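PDB 4BFC: 3-deoxy-d-manno-octulosonic-acid transferase from Acinetobacter baumannii, which probably transfers Kdo from CMP-Kdo to lipid A precursors in lipopolysaccharide assembly, this fragment being its C-terminal CMP-Kdo-binding domain. Local coordinates for residues A31-Q36 and Y126-V131; G120-W125 and I147-V152. One frame throughout, in Å; residues are numbered along the deposited sequence. Where two conformers were deposited one is given.

Contact 1 (A31-Q36 and Y126-V131); sequences AQLHQQ and YALSQV
With CG anti to its carbonyl carbon (chi1 -67°) and CD1 anti to CA (chi2 176°), Leu128 sends both methyls across to helix 24-36, where Leu33 and His34 receive one each. Leu33 has nearly the same shape, and its CD1 comes within 4.3 Å of Leu128 CD1, methyl against methyl. The other branch settles beside the backbone: Leu128 CD2 lies 4.1 Å from both His34 N and His34 CB. His34 CG is anti to the backbone N (chi1 -176°), which turns the imidazole off the helix and leaves CB to meet the leucine; the His34 side chain also packs on Leu39 and Glu40.

The domain has a Rossmann-like alpha/beta fold, a parallel sheet with helices packed against it, consistent with the nucleotide-sugar-binding half of a GT-B glycosyltransferase. Here the C-terminal part of helix 24-36, which leads through a short loop into strand 43-50, meets Leu128, shortly before strand 131-134. The approach is slight: the nearest alpha carbons, His34 CA and Leu128 CA, are 7.0 Å apart, and the segments bury 130 Å² between them, with no hydrogen bond across. Leu128, itself buried, also packs on Leu39 of the loop that follows helix 24-36.

Ser129 OG links the helix to the sheet, hydrogen-bonding to Trp125 O and to Thr46 OG1 of strand 43-50. Gln130 is also backbone-bonded to Val44, and a 3.0 Å bond from Ser129 N to Tyr126 O closes the preceding turn.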
loop_
_atom_site.group_PDB
_atom_site.type_symbol
_atom_site.label_atom_id
_atom_site.label_comp_id
_atom_site.label_asym_id
_atom_site.label_seq_id
_atom_site.Cartn_x
_atom_site.Cartn_y
_atom_site.Cartn_z
ATOM N N ALA A 31 30.295 1.543 4.747
ATOM C CA ALA A 31 31.717 1.846 4.869
ATOM C C ALA A 31 32.537 1.367 3.652
ATOM O O ALA A 31 33.400 2.107 3.169
ATOM C CB ALA A 31 32.265 1.314 6.194
ATOM N N GLN A 32 32.231 0.191 3.107
ATOM C CA GLN A 32 32.907 -0.315 1.901
ATOM C C GLN A 32 32.622 0.569 0.691
ATOM O O GLN A 32 33.529 0.882 -0.104
ATOM C CB GLN A 32 32.506 -1.759 1.594
ATOM C CG GLN A 32 33.093 -2.787 2.546
ATOM C CD GLN A 32 32.501 -4.169 2.342
ATOM O OE1 GLN A 32 31.308 -4.386 2.576
ATOM N NE2 GLN A 32 33.337 -5.121 1.915
ATOM N N LEU A 33 31.367 0.989 0.553
ATOM C CA LEU A 33 30.967 1.760 -0.603
ATOM C C LEU A 33 31.440 3.219 -0.498
ATOM O O LEU A 33 31.735 3.830 -1.516
ATOM C CB LEU A 33 29.451 1.707 -0.785
ATOM C CG LEU A 33 28.777 0.396 -1.182
ATOM C CD1 LEU A 33 27.295 0.694 -1.327
ATOM C CD2 LEU A 33 29.234 -0.133 -2.553
ATOM N N HIS A 34 31.447 3.764 0.703
ATOM C CA HIS A 34 31.977 5.111 0.946
ATOM C C HIS A 34 33.394 5.200 0.431
ATOM O O HIS A 34 33.803 6.226 -0.153
ATOM C CB HIS A 34 32.005 5.398 2.438
ATOM C CG HIS A 34 32.448 6.807 2.769
ATOM N ND1 HIS A 34 33.757 7.155 2.897
ATOM C CD2 HIS A 34 31.708 7.960 2.986
ATOM C CE1 HIS A 34 33.832 8.473 3.168
ATOM N NE2 HIS A 34 32.580 8.958 3.229
ATOM N N GLN A 35 34.150 4.136 0.668
ATOM C CA GLN A 35 35.531 4.045 0.165
ATOM C C GLN A 35 35.632 3.821 -1.363
ATOM O O GLN A 35 36.345 4.551 -2.054
ATOM C CB GLN A 35 36.254 2.924 0.899
ATOM C CG GLN A 35 37.770 3.005 0.896
ATOM C CD GLN A 35 38.379 2.013 1.880
ATOM O OE1 GLN A 35 39.159 2.386 2.766
ATOM N NE2 GLN A 35 38.007 0.740 1.743
ATOM N N GLN A 36 34.937 2.808 -1.896
ATOM C CA GLN A 36 35.023 2.489 -3.329
ATOM C C GLN A 36 34.444 3.519 -4.268
ATOM O O GLN A 36 34.770 3.538 -5.459
ATOM C CB GLN A 36 34.289 1.207 -3.618
ATOM C CG GLN A 36 35.077 -0.043 -3.356
ATOM C CD GLN A 36 34.280 -1.243 -3.774
ATOM O OE1 GLN A 36 33.837 -2.026 -2.930
ATOM N NE2 GLN A 36 34.058 -1.383 -5.084
ATOM N N TYR A 126 20.572 5.663 3.796
ATOM C CA TYR A 126 20.695 6.593 4.978
ATOM C C TYR A 126 22.118 6.589 5.597
ATOM O O TYR A 126 22.650 7.616 5.955
ATOM C CB TYR A 126 19.746 6.143 6.105
ATOM C CG TYR A 126 18.291 6.390 5.882
ATOM C CD1 TYR A 126 17.873 7.626 5.372
ATOM C CD2 TYR A 126 17.312 5.421 6.205
ATOM C CE1 TYR A 126 16.542 7.910 5.179
ATOM C CE2 TYR A 126 15.959 5.712 6.017
ATOM C CZ TYR A 126 15.588 6.944 5.516
ATOM O OH TYR A 126 14.285 7.248 5.347
ATOM N N ALA A 127 22.756 5.420 5.680
ATOM C CA ALA A 127 24.097 5.350 6.278
ATOM C C ALA A 127 25.159 6.092 5.412
ATOM O O ALA A 127 26.248 6.425 5.887
ATOM C CB ALA A 127 24.515 3.901 6.492
ATOM N N LEU A 128 24.825 6.348 4.162
ATOM C CA LEU A 128 25.714 7.091 3.247
ATOM C C LEU A 128 25.391 8.593 3.173
ATOM O O LEU A 128 26.104 9.375 2.489
ATOM C CB LEU A 128 25.739 6.446 1.847
ATOM C CG LEU A 128 26.394 5.046 1.781
ATOM C CD1 LEU A 128 26.247 4.495 0.378
ATOM C CD2 LEU A 128 27.875 5.145 2.146
ATOM N N SER A 129 24.313 9.024 3.844
ATOM C CA SER A 129 23.787 10.358 3.591
ATOM C C SER A 129 24.377 11.399 4.592
ATOM O O SER A 129 24.587 11.091 5.809
ATOM C CB SER A 129 22.261 10.329 3.814
ATOM O OG SER A 129 21.611 9.345 2.978
ATOM N N GLN A 130 24.550 12.625 4.090
ATOM C CA GLN A 130 24.854 13.799 4.927
ATOM C C GLN A 130 23.581 14.426 5.487
ATOM O O GLN A 130 23.568 14.890 6.641
ATOM C CB GLN A 130 25.701 14.859 4.210
ATOM C CG GLN A 130 27.188 14.623 4.306
ATOM C CD GLN A 130 27.594 13.350 3.644
ATOM O OE1 GLN A 130 27.758 13.303 2.399
ATOM N NE2 GLN A 130 27.763 12.306 4.431
ATOM N N VAL A 131 22.535 14.462 4.645
ATOM C CA VAL A 131 21.231 14.938 5.078
ATOM C C VAL A 131 20.202 14.117 4.302
ATOM O O VAL A 131 20.503 13.561 3.220
ATOM C CB VAL A 131 20.955 16.463 4.761
ATOM C CG1 VAL A 131 21.863 17.413 5.570
ATOM C CG2 VAL A 131 21.054 16.773 3.264
#

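Contact 2 (G120-W125 and I147-V152); sequences GELWLW and ILEPMV
Trp123 and Glu149 cross at about a right angle, the indole plane standing 86° from the carboxylate plane, and join two helices of the Rossmann-like domain, 122-128 and 148-152, which precede strands 131-134 and 157-159 of the parallel sheet. The indole offers its edge. Trp123 NE1 donates to Glu149 OE2 over 3.1 Å, nearly straight at 165°, and the acceptor lies almost in the ring plane. Relative to the carboxylate the approach is different: the N-H arrives from above the plane, 72° out of it.

Glu149 reaches this position with an extended chain beyond CG. Its methylenes stand off one face of the indole, just outside the rim near NE1 and CZ2, Glu149 CG 4.0 Å from Trp123 CZ2, and the chain descends from there to bring OE2 close to the ring plane. Leu122, one residue earlier, crosses the glutamate at about a right angle as well, and its CD2 lies 3.8 Å from Glu149 OE1, so the two carboxylate oxygens meet different neighbours, one polar and one apolar.

Outside the pair, Trp123 also packs on Phe26 of helix 24-36. Glu121, at the N-cap position of helix 122-128, forms a salt bridge through OE2 with Arg101 and a hydrogen bond through OE1 with Ser118 OG. On the partner helix, Val152 also touches Leu213 of helix 199-214. At the far end of the indole from its five-membered ring, Val152 CG1 approaches Trp123 CH2 obliquely at 4.1 Å.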
loop_
_atom_site.group_PDB
_atom_site.type_symbol
_atom_site.label_atom_id
_atom_site.label_comp_id
_atom_site.label_asym_id
_atom_site.label_seq_id
_atom_site.Cartn_x
_atom_site.Cartn_y
_atom_site.Cartn_z
ATOM N N GLY A 120 14.881 -3.255 -0.148
ATOM C CA GLY A 120 15.423 -3.655 1.138
ATOM C C GLY A 120 16.707 -2.969 1.574
ATOM O O GLY A 120 17.357 -3.412 2.515
ATOM N N GLU A 121 17.089 -1.897 0.876
ATOM C CA GLU A 121 18.388 -1.297 1.121
ATOM C C GLU A 121 18.344 0.149 1.628
ATOM O O GLU A 121 19.386 0.802 1.767
ATOM C CB GLU A 121 19.224 -1.359 -0.161
ATOM C CG GLU A 121 19.404 -2.696 -0.815
ATOM C CD GLU A 121 20.533 -2.650 -1.840
ATOM O OE1 GLU A 121 20.333 -2.106 -2.930
ATOM O OE2 GLU A 121 21.651 -3.134 -1.520
ATOM N N LEU A 122 17.148 0.618 2.007
ATOM C CA LEU A 122 17.019 1.962 2.591
ATOM C C LEU A 122 18.068 2.318 3.674
ATOM O O LEU A 122 18.614 3.467 3.679
ATOM C CB LEU A 122 15.563 2.169 3.074
ATOM C CG LEU A 122 15.191 3.617 3.336
ATOM C CD1 LEU A 122 15.457 4.574 2.167
ATOM C CD2 LEU A 122 13.784 3.688 3.909
ATOM N N TRP A 123 18.396 1.390 4.608
ATOM C CA TRP A 123 19.404 1.605 5.639
ATOM C C TRP A 123 20.770 1.904 5.057
ATOM O O TRP A 123 21.472 2.741 5.560
ATOM C CB TRP A 123 19.501 0.423 6.607
ATOM C CG TRP A 123 18.449 0.540 7.675
ATOM C CD1 TRP A 123 17.069 0.564 7.490
ATOM C CD2 TRP A 123 18.650 0.751 9.129
ATOM N NE1 TRP A 123 16.418 0.720 8.694
ATOM C CE2 TRP A 123 17.303 0.840 9.715
ATOM C CE3 TRP A 123 19.760 0.850 9.971
ATOM C CZ2 TRP A 123 17.103 1.025 11.088
ATOM C CZ3 TRP A 123 19.541 1.044 11.353
ATOM C CH2 TRP A 123 18.241 1.126 11.890
ATOM N N LEU A 124 21.136 1.206 3.982
ATOM C CA LEU A 124 22.419 1.486 3.358
ATOM C C LEU A 124 22.499 2.973 2.920
ATOM O O LEU A 124 23.525 3.614 3.178
ATOM C CB LEU A 124 22.640 0.561 2.140
ATOM C CG LEU A 124 23.816 0.681 1.157
ATOM C CD1 LEU A 124 25.074 0.640 1.982
ATOM C CD2 LEU A 124 23.768 -0.447 0.086
ATOM N N TRP A 125 21.456 3.444 2.221
ATOM C CA TRP A 125 21.442 4.829 1.674
ATOM C C TRP A 125 21.451 5.826 2.801
ATOM O O TRP A 125 22.230 6.755 2.775
ATOM C CB TRP A 125 20.294 5.058 0.723
ATOM C CG TRP A 125 20.227 3.918 -0.286
ATOM C CD1 TRP A 125 19.167 3.078 -0.509
ATOM C CD2 TRP A 125 21.334 3.377 -1.078
ATOM N NE1 TRP A 125 19.499 2.085 -1.403
ATOM C CE2 TRP A 125 20.791 2.209 -1.785
ATOM C CE3 TRP A 125 22.668 3.717 -1.252
ATOM C CZ2 TRP A 125 21.559 1.455 -2.627
ATOM C CZ3 TRP A 125 23.464 2.902 -2.082
ATOM C CH2 TRP A 125 22.896 1.838 -2.794
ATOM N N ILE A 147 10.457 8.331 10.296
ATOM C CA ILE A 147 11.721 9.080 10.463
ATOM C C ILE A 147 12.711 8.488 11.466
ATOM O O ILE A 147 13.778 9.007 11.607
ATOM C CB ILE A 147 11.361 10.560 10.786
ATOM C CG1 ILE A 147 10.556 10.636 12.111
ATOM C CG2 ILE A 147 10.609 11.184 9.628
ATOM C CD1 ILE A 147 10.799 12.001 12.796
ATOM N N LEU A 148 12.358 7.428 12.204
ATOM C CA LEU A 148 13.272 6.903 13.236
ATOM C C LEU A 148 14.536 6.311 12.656
ATOM O O LEU A 148 15.627 6.387 13.257
ATOM C CB LEU A 148 12.494 5.838 14.068
ATOM C CG LEU A 148 11.378 6.397 14.967
ATOM C CD1 LEU A 148 10.631 5.249 15.671
ATOM C CD2 LEU A 148 11.980 7.358 15.958
ATOM N N GLU A 149 14.414 5.735 11.443
ATOM C CA GLU A 149 15.551 5.083 10.822
ATOM C C GLU A 149 16.722 6.070 10.538
ATOM O O GLU A 149 17.824 5.888 11.071
ATOM C CB GLU A 149 15.082 4.312 9.582
ATOM C CG GLU A 149 13.978 3.297 9.892
ATOM C CD GLU A 149 13.445 2.537 8.683
ATOM O OE1 GLU A 149 13.145 3.144 7.628
ATOM O OE2 GLU A 149 13.326 1.293 8.786
ATOM N N PRO A 150 16.461 7.196 9.812
ATOM C CA PRO A 150 17.581 8.160 9.693
ATOM C C PRO A 150 18.062 8.779 10.992
ATOM O O PRO A 150 19.250 9.038 11.120
ATOM C CB PRO A 150 17.058 9.223 8.672
ATOM C CG PRO A 150 15.574 9.108 8.756
ATOM C CD PRO A 150 15.292 7.646 9.042
ATOM N N MET A 151 17.182 8.947 11.981
ATOM C CA MET A 151 17.515 9.550 13.271
ATOM C C MET A 151 18.543 8.681 13.991
ATOM O O MET A 151 19.508 9.146 14.581
ATOM C CB MET A 151 16.247 9.620 14.142
ATOM C CG MET A 151 15.190 10.660 13.768
ATOM S SD MET A 151 15.664 12.377 14.111
ATOM C CE MET A 151 14.329 13.280 13.389
ATOM N N VAL A 152 18.288 7.385 13.937
ATOM C CA VAL A 152 19.128 6.406 14.636
ATOM C C VAL A 152 20.506 6.374 13.972
ATOM O O VAL A 152 21.508 6.184 14.636
ATOM C CB VAL A 152 18.400 5.022 14.549
ATOM C CG1 VAL A 152 19.318 3.815 14.736
ATOM C CG2 VAL A 152 17.221 4.972 15.520
#

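Overall arrangement
Contacts 1 and 2 share helix 122-128: its start meets helix 148-152 in contact 2, and its Leu128 meets helix 24-36 in contact 1. Their centres are 12 Å apart. Along the chain the segments alternate, 31-36, 120-125, 126-131, 147-152, so the two connections cross. They also touch directly, Tyr126 CZ lying 3.6 Å from Pro150 CD and Leu33 CD1 lying 4.0 Å from Leu124 CD2. The three helices precede strands 43-50, 131-134 and 157-159, which are consecutive neighbours in the parallel sheet although the first is distant in sequence. Together the contacts thus tie an early helix to two later ones within this CMP-Kdo-binding domain.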